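Local coordinates for protein dehalogenase-like hydrolase (Ralstonia solanacearum, PDB 3UMB) that probably catalyses the hydrolytic dehalogenation of small (S)-2-haloalkanoic acids to (R)-2-hydroxyalkanoic acids, as a member of the HAD-like hydrolase superfamily, at residues S20-A25 / T90-Y95; Y47-R51 / V67-A71; H144-A150 / L163-F168; V170-Q174 / H191-T195. All coordinates share one frame; numbering follows the deposited sequence.

Contact 1: S20-A25 / T90-Y95; sequences SVAARA and TLMREY
Val21 of helix 19-28 packs against Leu91 and Glu94 of helix 85-96, two antiparallel helices of the helical cap that L-2-haloacid dehalogenases insert into the HAD core. The two short segments run at 162° to each other, with their axes 9.6 Å apart. The tight half centres on Leu91, whose CD2 branch lies against the turn from Val21 to Ala25 and comes to 3.5 Å from Arg24 CG. The same methyl lies 4.3 Å from Val21 CG1. Val21 CG2 runs alongside the Glu94 chain, pointing the other way, and meets its CG; Trp40 of helix 33-54 also packs on Val21. Towards solvent the packing gives way to longer, polar contacts. Ser20 OG stays 3.8 Å from Glu94 OE2, and a bound potassium ion sits about 5 Å from the Glu94 side chain. Arg24 sets out with CG anti to its own N (chi1 159°), then bends at two torsions, which swings its guanidinium over to helix 85-96. Thr90 CG2 lies over one face of that group, 3.8 Å from Arg24 CD. Arg24 NE donates to Glu94 OE1 in a 3.2 Å salt bridge, meeting the oxygen from above the carboxylate, 53° out of its plane.

Contact 2: Y47-R51 / V67-A71; sequences YTRIR and VTVDA
Within segments 47-51 and 67-71, of helices 33-54 and 64-78, the nearest CA atoms are those of Tyr47 and Val67, 6.9 Å apart. The short segments make an angle of 115°, with axes 11.1 Å apart, so side chains have to bridge the distance. Val67 does most of this with both branches. Its CG1, set anti to the backbone N (chi1 170°), rests 3.7 Å from Tyr47 CB and also meets Thr48 CG2. Its CG2 lies alongside Arg51, 4.1 Å from CD. The Tyr47 ring reaches past Val67 to the next turn, presenting its edge to the Asp70 backbone and bringing CE2 to 3.9 Å from Ala71 CA. Both helices belong to the helical cap of the dehalogenase, and this end of helix 33-54 also lies against the second subunit: Tyr47 OH hydrogen-bonds to Glu206 and Ala207 of that chain. Asp46, the residue before Tyr47, binds magnesium. The polar edge runs through one water. Arg51 stretches out its chain and donates from NE to this water at 3.0 Å, with the water in the guanidinium plane at its edge. The water in turn donates to Asp70 OD2 at 2.7 Å. Lys62 forms a salt bridge with Asp70, while Arg51 bonds to His60 O and to Asp209 of the second subunit; the positive groups around the buried Asp70 probably favour its ionised form.

Contact 3: H144-A150 / L163-F168; sequences HVLSVDA and LAPRAF
His144 lies opposite Ala167 and Leu146 opposite Leu163, with strand 144-147 and helix 163-168 running roughly antiparallel at 148°, their axes 9.6 Å apart. The His144 ring sits in a corner made by the last two helix residues. Ala167 CB covers one face in a CH-pi contact, 4.0 Å from the ring centroid. At its edge the imidazole turns CD2 onto the face of Phe168, and this atom stands 3.4 Å above the centre of the phenyl ring. With the planes at 69°, the pair is a T-shaped stack in which histidine supplies the edge. Leu146 takes the next place along the strand. Its two methyls straddle Ala167 CB, CD1 and CD2 each 3.8 Å from it, and CD1 also looks onto the edge of the Phe168 ring. Further on, Leu163 reaches out to where the strand turns into a 3-10 segment. Its CD1 presses on Ser147 O at 3.3 Å, while CD2 touches Ala150 CB at 3.9 Å. The CB of Ser147 points away from the helix, and its OG is bonded to Gly124 O. On the sheet, Ala164 and Phe168 rest on Val8 of strand 6-9, and Leu163 on Leu121 of strand 118-122. This is an edge strand under the helix of a beta-alpha-beta crossover, the unit from which the Rossmann-like HAD core is built, here leading on to strand 175-179.

Contact 4: V170-Q174 / H191-T195; sequences VPAAQ and HGFTT
Ala172 and Phe193 carry the apolar part of this contact. Ala172 CB stands over the centre of the Phe193 ring in a CH-pi contact, 4.2 Å from the centroid and 10° off the ring normal. The same methyl lies 4.2 Å from His191 CD2, approaching that ring obliquely. Pro165 of helix 163-168 touches both Ala172 and Phe193, and Phe177 of strand 175-179 meets the phenyl ring. Backbone C-H groups form a second set. Phe193 CA points its hydrogen almost straight at Ala172 O, 3.4 Å away, with an angle of 167° at the hydrogen. In the reverse sense, Ala173 CA approaches Gly192 O at 3.3 Å. Gly192, with no side chain to intervene, lies close to Ala172; its positive phi makes it the C-prime residue of the Schellman motif that ends helix 182-191, after which the chain enters strand 194-198 of the HAD core sheet. Conventional hydrogen bonding across the two segments is slight. With chi1 at -53°, Thr194 OG1 lies on the side away from its carbonyl carbon, and from there gives a weak bond to Ala173 O at 3.2 Å. The Thr194 backbone pairs with Ile175 and Phe177. A bound sodium ion lies about 3 Å from the His191 side chain.

Overall arrangement
From the N terminus, the chain leaves strand 6-9 for the helical cap. Contact 1 pairs the first cap helix, 19-28, with the last, 85-96, and so closes a long loop; contact 2 falls within it, joining helices 33-54 and 64-78. The two touch where Met92 packs on Thr68 and Val69, and Tyr95 on Thr68, making the four helices one body. Contacts 3 and 4 follow in series, without nesting or crossing. Contact 3 closes the short link between edge strand 144-147 and helix 163-168; contact 4 closes a loop holding strand 175-179 and helix 182-191. Pro165 links these two on the core sheet, on the opposite side of the chain's centre from contact 1.

Contact 1: S20-A25 / T90-Y95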
loop_
_atom_site.group_PDB
_atom_site.type_symbol
_atom_site.label_atom_id
_atom_site.label_comp_id
_atom_site.label_asym_id
_atom_site.label_seq_id
_atom_site.Cartn_x
_atom_site.Cartn_y
_atom_site.Cartn_z
ATOM N N SER A 20 -0.472 -4.912 22.440
ATOM C CA SER A 20 -1.613 -5.300 23.274
ATOM C C SER A 20 -2.892 -5.556 22.484
ATOM O O SER A 20 -3.844 -6.095 23.033
ATOM C CB SER A 20 -1.859 -4.275 24.396
ATOM O OG SER A 20 -2.310 -3.005 23.892
ATOM N N VAL A 21 -2.926 -5.175 21.209
ATOM C CA VAL A 21 -4.110 -5.399 20.391
ATOM C C VAL A 21 -4.094 -6.821 19.849
ATOM O O VAL A 21 -5.116 -7.517 19.873
ATOM C CB VAL A 21 -4.240 -4.376 19.243
ATOM C CG1 VAL A 21 -5.489 -4.639 18.465
ATOM C CG2 VAL A 21 -4.250 -2.928 19.780
ATOM N N ALA A 22 -2.931 -7.275 19.393
ATOM C CA ALA A 22 -2.803 -8.646 18.891
ATOM C C ALA A 22 -3.235 -9.637 19.975
ATOM O O ALA A 22 -4.083 -10.509 19.732
ATOM C CB ALA A 22 -1.382 -8.899 18.424
ATOM N N ALA A 23 -2.722 -9.428 21.195
ATOM C CA ALA A 23 -3.042 -10.260 22.376
ATOM C C ALA A 23 -4.531 -10.322 22.761
ATOM O O ALA A 23 -5.031 -11.351 23.206
ATOM C CB ALA A 23 -2.218 -9.779 23.562
ATOM N N ARG A 24 -5.228 -9.218 22.604
ATOM C CA ARG A 24 -6.663 -9.133 22.889
ATOM C C ARG A 24 -7.529 -9.690 21.734
ATOM O O ARG A 24 -8.700 -10.046 21.915
ATOM C CB ARG A 24 -6.991 -7.659 23.132
ATOM C CG ARG A 24 -8.450 -7.241 22.969
ATOM C CD ARG A 24 -9.298 -7.776 24.075
ATOM N NE ARG A 24 -9.094 -7.003 25.294
ATOM C CZ ARG A 24 -9.677 -7.278 26.455
ATOM N NH1 ARG A 24 -10.498 -8.332 26.566
ATOM N NH2 ARG A 24 -9.434 -6.501 27.506
ATOM N N ALA A 25 -6.939 -9.720 20.542
ATOM C CA ALA A 25 -7.559 -10.335 19.371
ATOM C C ALA A 25 -7.658 -11.844 19.619
ATOM O O ALA A 25 -8.744 -12.399 19.606
ATOM C CB ALA A 25 -6.744 -10.011 18.093
ATOM N N THR A 90 -14.724 -3.478 21.581
ATOM C CA THR A 90 -13.611 -3.900 22.441
ATOM C C THR A 90 -12.256 -3.727 21.822
ATOM O O THR A 90 -11.276 -3.438 22.517
ATOM C CB THR A 90 -13.722 -5.385 22.832
ATOM O OG1 THR A 90 -14.916 -5.580 23.579
ATOM C CG2 THR A 90 -12.532 -5.819 23.687
ATOM N N LEU A 91 -12.161 -3.954 20.516
ATOM C CA LEU A 91 -10.831 -3.955 19.889
ATOM C C LEU A 91 -10.425 -2.548 19.585
ATOM O O LEU A 91 -9.266 -2.215 19.650
ATOM C CB LEU A 91 -10.786 -4.819 18.625
ATOM C CG LEU A 91 -10.520 -6.308 18.898
ATOM C CD1 LEU A 91 -10.561 -7.083 17.577
ATOM C CD2 LEU A 91 -9.169 -6.488 19.617
HETATM N N MSE A 92 -11.413 -1.744 19.231
HETATM C CA MSE A 92 -11.228 -0.318 19.002
HETATM C C MSE A 92 -10.826 0.402 20.335
HETATM O O MSE A 92 -9.779 1.076 20.358
HETATM C CB MSE A 92 -12.469 0.281 18.270
HETATM C CG MSE A 92 -12.611 -0.110 16.695
HETATM SE SE MSE A 92 -10.886 -0.122 15.727
HETATM C CE MSE A 92 -10.680 1.865 15.595
ATOM N N ARG A 93 -11.565 0.187 21.436
ATOM C CA ARG A 93 -11.119 0.624 22.778
ATOM C C ARG A 93 -9.674 0.292 23.006
ATOM O O ARG A 93 -8.863 1.140 23.370
ATOM C CB ARG A 93 -11.914 -0.050 23.906
ATOM C CG ARG A 93 -13.346 0.462 24.043
ATOM C CD ARG A 93 -14.009 0.067 25.363
ATOM N NE ARG A 93 -14.910 -1.092 25.253
ATOM C CZ ARG A 93 -16.177 -1.065 24.814
ATOM N NH1 ARG A 93 -16.749 0.066 24.387
ATOM N NH2 ARG A 93 -16.880 -2.199 24.786
ATOM N N GLU A 94 -9.337 -0.962 22.777
ATOM C CA GLU A 94 -7.980 -1.366 22.927
ATOM C C GLU A 94 -7.092 -0.478 22.097
ATOM O O GLU A 94 -5.997 -0.135 22.528
ATOM C CB GLU A 94 -7.802 -2.818 22.504
ATOM C CG GLU A 94 -6.590 -3.414 23.107
ATOM C CD GLU A 94 -6.772 -3.754 24.558
ATOM O OE1 GLU A 94 -7.926 -4.057 24.970
ATOM O OE2 GLU A 94 -5.751 -3.719 25.274
ATOM N N TYR A 95 -7.570 -0.108 20.907
ATOM C CA TYR A 95 -6.760 0.681 19.953
ATOM C C TYR A 95 -6.601 2.112 20.446
ATOM O O TYR A 95 -5.522 2.684 20.341
ATOM C CB TYR A 95 -7.342 0.669 18.502
ATOM C CG TYR A 95 -6.264 0.741 17.406
ATOM C CD1 TYR A 95 -6.122 -0.272 16.470
ATOM C CD2 TYR A 95 -5.366 1.797 17.341
ATOM C CE1 TYR A 95 -5.122 -0.231 15.496
ATOM C CE2 TYR A 95 -4.369 1.843 16.370
ATOM C CZ TYR A 95 -4.258 0.828 15.452
ATOM O OH TYR A 95 -3.274 0.881 14.493
#

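Contact 2: Y47-R51 / V67-A71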
loop_
_atom_site.group_PDB
_atom_site.type_symbol
_atom_site.label_atom_id
_atom_site.label_comp_id
_atom_site.label_asym_id
_atom_site.label_seq_id
_atom_site.Cartn_x
_atom_site.Cartn_y
_atom_site.Cartn_z
ATOM N N TYR A 47 -5.385 0.936 2.913
ATOM C CA TYR A 47 -6.513 1.833 2.711
ATOM C C TYR A 47 -6.122 3.295 2.783
ATOM O O TYR A 47 -6.640 4.082 2.018
ATOM C CB TYR A 47 -7.679 1.530 3.665
ATOM C CG TYR A 47 -8.442 0.220 3.401
ATOM C CD1 TYR A 47 -8.227 -0.559 2.236
ATOM C CD2 TYR A 47 -9.421 -0.222 4.277
ATOM C CE1 TYR A 47 -8.941 -1.778 2.007
ATOM C CE2 TYR A 47 -10.142 -1.437 4.049
ATOM C CZ TYR A 47 -9.904 -2.185 2.914
ATOM O OH TYR A 47 -10.631 -3.338 2.701
ATOM N N THR A 48 -5.186 3.672 3.649
ATOM C CA THR A 48 -4.745 5.092 3.685
ATOM C C THR A 48 -4.055 5.471 2.363
ATOM O O THR A 48 -4.278 6.535 1.840
ATOM C CB THR A 48 -3.771 5.362 4.827
ATOM O OG1 THR A 48 -2.598 4.589 4.642
ATOM C CG2 THR A 48 -4.392 5.045 6.199
ATOM N N ARG A 49 -3.213 4.583 1.838
ATOM C CA ARG A 49 -2.559 4.820 0.570
ATOM C C ARG A 49 -3.492 4.809 -0.630
ATOM O O ARG A 49 -3.397 5.657 -1.482
ATOM C CB ARG A 49 -1.507 3.778 0.341
ATOM C CG ARG A 49 -0.384 3.871 1.343
ATOM C CD ARG A 49 0.480 2.681 1.230
ATOM N NE ARG A 49 1.622 2.750 2.119
ATOM C CZ ARG A 49 2.434 1.724 2.351
ATOM N NH1 ARG A 49 2.220 0.518 1.776
ATOM N NH2 ARG A 49 3.449 1.884 3.182
ATOM N N ILE A 50 -4.387 3.834 -0.698
ATOM C CA ILE A 50 -5.326 3.753 -1.795
ATOM C C ILE A 50 -6.102 5.068 -1.881
ATOM O O ILE A 50 -6.221 5.668 -2.958
ATOM C CB ILE A 50 -6.315 2.558 -1.604
ATOM C CG1 ILE A 50 -5.606 1.247 -1.811
ATOM C CG2 ILE A 50 -7.550 2.674 -2.562
ATOM C CD1 ILE A 50 -6.452 0.066 -1.435
ATOM N N ARG A 51 -6.647 5.496 -0.749
ATOM C CA ARG A 51 -7.368 6.768 -0.648
ATOM C C ARG A 51 -6.584 8.018 -1.043
ATOM O O ARG A 51 -7.111 8.874 -1.766
ATOM C CB ARG A 51 -7.890 6.958 0.786
ATOM C CG ARG A 51 -9.005 5.952 1.145
ATOM C CD ARG A 51 -9.597 6.164 2.550
ATOM N NE ARG A 51 -10.790 5.349 2.781
ATOM C CZ ARG A 51 -12.004 5.622 2.317
ATOM N NH1 ARG A 51 -12.222 6.730 1.625
ATOM N NH2 ARG A 51 -13.013 4.788 2.566
ATOM N N VAL A 67 -10.907 4.658 9.098
ATOM C CA VAL A 67 -10.156 3.751 8.232
ATOM C C VAL A 67 -9.771 2.492 9.007
ATOM O O VAL A 67 -9.701 1.415 8.423
ATOM C CB VAL A 67 -8.876 4.407 7.580
ATOM C CG1 VAL A 67 -7.993 3.328 6.885
ATOM C CG2 VAL A 67 -9.284 5.591 6.586
ATOM N N THR A 68 -9.499 2.629 10.317
ATOM C CA THR A 68 -9.043 1.497 11.128
ATOM C C THR A 68 -10.251 0.537 11.359
ATOM O O THR A 68 -10.119 -0.658 11.373
ATOM C CB THR A 68 -8.344 1.969 12.419
ATOM O OG1 THR A 68 -7.113 2.616 12.088
ATOM C CG2 THR A 68 -8.047 0.815 13.370
ATOM N N VAL A 69 -11.436 1.089 11.503
ATOM C CA VAL A 69 -12.661 0.296 11.634
ATOM C C VAL A 69 -12.892 -0.475 10.321
ATOM O O VAL A 69 -12.990 -1.691 10.338
ATOM C CB VAL A 69 -13.839 1.240 12.016
ATOM C CG1 VAL A 69 -15.194 0.552 11.890
ATOM C CG2 VAL A 69 -13.608 1.808 13.449
ATOM N N ASP A 70 -12.880 0.246 9.191
ATOM C CA ASP A 70 -12.974 -0.371 7.863
ATOM C C ASP A 70 -12.008 -1.548 7.710
ATOM O O ASP A 70 -12.396 -2.627 7.281
ATOM C CB ASP A 70 -12.675 0.641 6.770
ATOM C CG ASP A 70 -13.661 1.757 6.724
ATOM O OD1 ASP A 70 -14.735 1.552 7.300
ATOM O OD2 ASP A 70 -13.347 2.841 6.159
ATOM N N ALA A 71 -10.743 -1.331 8.012
ATOM C CA ALA A 71 -9.748 -2.388 7.834
ATOM C C ALA A 71 -10.064 -3.571 8.752
ATOM O O ALA A 71 -9.888 -4.726 8.360
ATOM C CB ALA A 71 -8.309 -1.886 8.089
HETATM O O HOH W 1 -11.391 2.849 4.284
#

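Contact 3: H144-A150 / L163-F168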
loop_
_atom_site.group_PDB
_atom_site.type_symbol
_atom_site.label_atom_id
_atom_site.label_comp_id
_atom_site.label_asym_id
_atom_site.label_seq_id
_atom_site.Cartn_x
_atom_site.Cartn_y
_atom_site.Cartn_z
ATOM N N HIS A 144 4.578 19.949 19.878
ATOM C CA HIS A 144 3.534 19.803 18.842
ATOM C C HIS A 144 3.116 18.349 18.673
ATOM O O HIS A 144 3.940 17.466 18.635
ATOM C CB HIS A 144 4.016 20.369 17.506
ATOM C CG HIS A 144 4.580 21.764 17.584
ATOM N ND1 HIS A 144 3.784 22.896 17.550
ATOM C CD2 HIS A 144 5.863 22.208 17.657
ATOM C CE1 HIS A 144 4.553 23.971 17.597
ATOM N NE2 HIS A 144 5.817 23.584 17.663
ATOM N N VAL A 145 1.814 18.121 18.611
ATOM C CA VAL A 145 1.241 16.809 18.387
ATOM C C VAL A 145 0.414 16.992 17.097
ATOM O O VAL A 145 -0.671 17.615 17.107
ATOM C CB VAL A 145 0.422 16.336 19.611
ATOM C CG1 VAL A 145 -0.492 15.148 19.273
ATOM C CG2 VAL A 145 1.353 15.960 20.774
ATOM N N LEU A 146 0.974 16.498 15.989
ATOM C CA LEU A 146 0.474 16.788 14.643
ATOM C C LEU A 146 -0.193 15.556 13.973
ATOM O O LEU A 146 0.232 14.421 14.120
ATOM C CB LEU A 146 1.620 17.353 13.779
ATOM C CG LEU A 146 2.433 18.520 14.402
ATOM C CD1 LEU A 146 3.724 18.679 13.728
ATOM C CD2 LEU A 146 1.659 19.856 14.342
ATOM N N SER A 147 -1.275 15.820 13.264
ATOM C CA SER A 147 -2.048 14.815 12.567
ATOM C C SER A 147 -2.165 15.192 11.116
ATOM O O SER A 147 -2.418 16.346 10.790
ATOM C CB SER A 147 -3.438 14.764 13.151
ATOM O OG SER A 147 -4.321 13.990 12.364
ATOM N N VAL A 148 -2.045 14.204 10.252
ATOM C CA VAL A 148 -2.272 14.393 8.829
ATOM C C VAL A 148 -3.697 14.793 8.530
ATOM O O VAL A 148 -4.047 15.077 7.407
ATOM C CB VAL A 148 -1.977 13.099 8.061
ATOM C CG1 VAL A 148 -0.579 12.595 8.391
ATOM C CG2 VAL A 148 -3.087 12.022 8.373
ATOM N N ASP A 149 -4.551 14.802 9.535
ATOM C CA ASP A 149 -5.905 15.255 9.335
ATOM C C ASP A 149 -6.020 16.742 8.890
ATOM O O ASP A 149 -7.008 17.148 8.294
ATOM C CB ASP A 149 -6.678 15.063 10.633
ATOM C CG ASP A 149 -8.143 15.334 10.466
ATOM O OD1 ASP A 149 -8.897 14.464 9.948
ATOM O OD2 ASP A 149 -8.526 16.415 10.881
ATOM N N ALA A 150 -5.025 17.539 9.228
ATOM C CA ALA A 150 -4.947 18.964 8.860
ATOM C C ALA A 150 -4.874 19.109 7.349
ATOM O O ALA A 150 -5.368 20.100 6.796
ATOM C CB ALA A 150 -3.684 19.585 9.520
ATOM N N LEU A 163 3.935 19.099 7.350
ATOM C CA LEU A 163 3.387 19.638 8.585
ATOM C C LEU A 163 4.489 19.950 9.630
ATOM O O LEU A 163 4.348 20.891 10.403
ATOM C CB LEU A 163 2.265 18.738 9.197
ATOM C CG LEU A 163 0.904 18.632 8.480
ATOM C CD1 LEU A 163 0.075 17.426 8.964
ATOM C CD2 LEU A 163 0.105 19.901 8.602
ATOM N N ALA A 164 5.574 19.185 9.655
ATOM C CA ALA A 164 6.506 19.302 10.785
ATOM C C ALA A 164 7.444 20.488 10.622
ATOM O O ALA A 164 7.559 21.279 11.541
ATOM C CB ALA A 164 7.242 18.028 11.053
ATOM N N PRO A 165 8.053 20.671 9.443
ATOM C CA PRO A 165 8.744 21.948 9.282
ATOM C C PRO A 165 7.867 23.154 9.639
ATOM O O PRO A 165 8.350 24.044 10.349
ATOM C CB PRO A 165 9.149 21.934 7.827
ATOM C CG PRO A 165 9.439 20.447 7.595
ATOM C CD PRO A 165 8.295 19.785 8.293
ATOM N N ARG A 166 6.585 23.150 9.243
ATOM C CA ARG A 166 5.710 24.301 9.501
ATOM C C ARG A 166 5.532 24.576 10.923
ATOM O O ARG A 166 5.682 25.706 11.325
ATOM C CB ARG A 166 4.295 24.144 8.957
ATOM C CG ARG A 166 4.138 24.811 7.617
ATOM C CD ARG A 166 2.719 25.387 7.403
ATOM N NE ARG A 166 1.690 24.367 7.430
ATOM C CZ ARG A 166 1.638 23.362 6.590
ATOM N NH1 ARG A 166 2.565 23.226 5.645
ATOM N NH2 ARG A 166 0.636 22.511 6.658
ATOM N N ALA A 167 5.129 23.559 11.682
ATOM C CA ALA A 167 4.892 23.720 13.128
ATOM C C ALA A 167 6.162 24.151 13.924
ATOM O O ALA A 167 6.052 24.921 14.866
ATOM C CB ALA A 167 4.307 22.458 13.720
ATOM N N PHE A 168 7.335 23.659 13.517
ATOM C CA PHE A 168 8.582 23.893 14.261
ATOM C C PHE A 168 9.349 25.152 13.846
ATOM O O PHE A 168 10.275 25.544 14.546
ATOM C CB PHE A 168 9.492 22.644 14.206
ATOM C CG PHE A 168 9.059 21.573 15.182
ATOM C CD1 PHE A 168 9.579 21.534 16.460
ATOM C CD2 PHE A 168 8.033 20.693 14.853
ATOM C CE1 PHE A 168 9.127 20.592 17.369
ATOM C CE2 PHE A 168 7.574 19.765 15.758
ATOM C CZ PHE A 168 8.118 19.709 17.018
#

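Contact 4: V170-Q174 / H191-T195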
loop_
_atom_site.group_PDB
_atom_site.type_symbol
_atom_site.label_atom_id
_atom_site.label_comp_id
_atom_site.label_asym_id
_atom_site.label_seq_id
_atom_site.Cartn_x
_atom_site.Cartn_y
_atom_site.Cartn_z
ATOM N N VAL A 170 11.321 25.420 11.409
ATOM C CA VAL A 170 12.638 25.032 10.874
ATOM C C VAL A 170 12.517 24.197 9.582
ATOM O O VAL A 170 11.508 23.534 9.372
ATOM C CB VAL A 170 13.483 24.244 11.925
ATOM C CG1 VAL A 170 13.650 25.080 13.214
ATOM C CG2 VAL A 170 12.859 22.896 12.253
ATOM N N PRO A 171 13.541 24.258 8.702
ATOM C CA PRO A 171 13.593 23.426 7.516
ATOM C C PRO A 171 13.610 21.982 7.925
ATOM O O PRO A 171 14.071 21.681 9.015
ATOM C CB PRO A 171 14.957 23.766 6.889
ATOM C CG PRO A 171 15.279 25.076 7.372
ATOM C CD PRO A 171 14.650 25.229 8.730
ATOM N N ALA A 172 13.133 21.113 7.042
ATOM C CA ALA A 172 13.235 19.644 7.169
ATOM C C ALA A 172 14.654 19.161 7.563
ATOM O O ALA A 172 14.809 18.287 8.431
ATOM C CB ALA A 172 12.813 18.983 5.853
ATOM N N ALA A 173 15.675 19.733 6.928
ATOM C CA ALA A 173 17.067 19.285 7.171
ATOM C C ALA A 173 17.480 19.380 8.631
ATOM O O ALA A 173 18.362 18.634 9.082
ATOM C CB ALA A 173 18.042 20.028 6.306
ATOM N N GLN A 174 16.818 20.248 9.378
ATOM C CA GLN A 174 17.170 20.458 10.776
ATOM C C GLN A 174 16.240 19.745 11.762
ATOM O O GLN A 174 16.328 19.977 12.963
ATOM C CB GLN A 174 17.170 21.975 11.081
ATOM C CG GLN A 174 18.230 22.764 10.276
ATOM C CD GLN A 174 18.060 24.290 10.386
ATOM O OE1 GLN A 174 17.507 24.810 11.372
ATOM N NE2 GLN A 174 18.547 25.012 9.363
ATOM N N HIS A 191 11.766 13.589 1.626
ATOM C CA HIS A 191 11.295 14.952 1.861
ATOM C C HIS A 191 12.419 15.905 2.299
ATOM O O HIS A 191 12.305 17.109 2.157
ATOM C CB HIS A 191 10.189 14.932 2.896
ATOM C CG HIS A 191 9.472 16.242 3.062
ATOM N ND1 HIS A 191 8.608 16.742 2.112
ATOM C CD2 HIS A 191 9.477 17.140 4.073
ATOM C CE1 HIS A 191 8.096 17.881 2.543
ATOM N NE2 HIS A 191 8.610 18.149 3.728
ATOM N N GLY A 192 13.509 15.346 2.810
ATOM C CA GLY A 192 14.694 16.117 3.208
ATOM C C GLY A 192 14.990 16.149 4.713
ATOM O O GLY A 192 15.797 16.971 5.139
ATOM N N PHE A 193 14.337 15.318 5.521
ATOM C CA PHE A 193 14.668 15.240 6.959
ATOM C C PHE A 193 15.930 14.452 7.178
ATOM O O PHE A 193 16.319 13.634 6.357
ATOM C CB PHE A 193 13.614 14.511 7.792
ATOM C CG PHE A 193 12.269 15.159 7.801
ATOM C CD1 PHE A 193 11.934 16.093 8.771
ATOM C CD2 PHE A 193 11.303 14.806 6.848
ATOM C CE1 PHE A 193 10.673 16.688 8.785
ATOM C CE2 PHE A 193 10.054 15.374 6.875
ATOM C CZ PHE A 193 9.729 16.322 7.855
ATOM N N THR A 194 16.551 14.678 8.326
ATOM C CA THR A 194 17.515 13.714 8.848
ATOM C C THR A 194 16.639 12.674 9.492
ATOM O O THR A 194 15.809 13.003 10.337
ATOM C CB THR A 194 18.440 14.299 9.967
ATOM O OG1 THR A 194 19.068 15.497 9.500
ATOM C CG2 THR A 194 19.506 13.265 10.374
ATOM N N THR A 195 16.795 11.417 9.114
ATOM C CA THR A 195 15.905 10.419 9.652
ATOM C C THR A 195 16.639 9.288 10.393
ATOM O O THR A 195 17.733 8.875 10.014
ATOM C CB THR A 195 15.066 9.806 8.519
ATOM O OG1 THR A 195 15.938 9.084 7.672
ATOM C CG2 THR A 195 14.374 10.864 7.706
#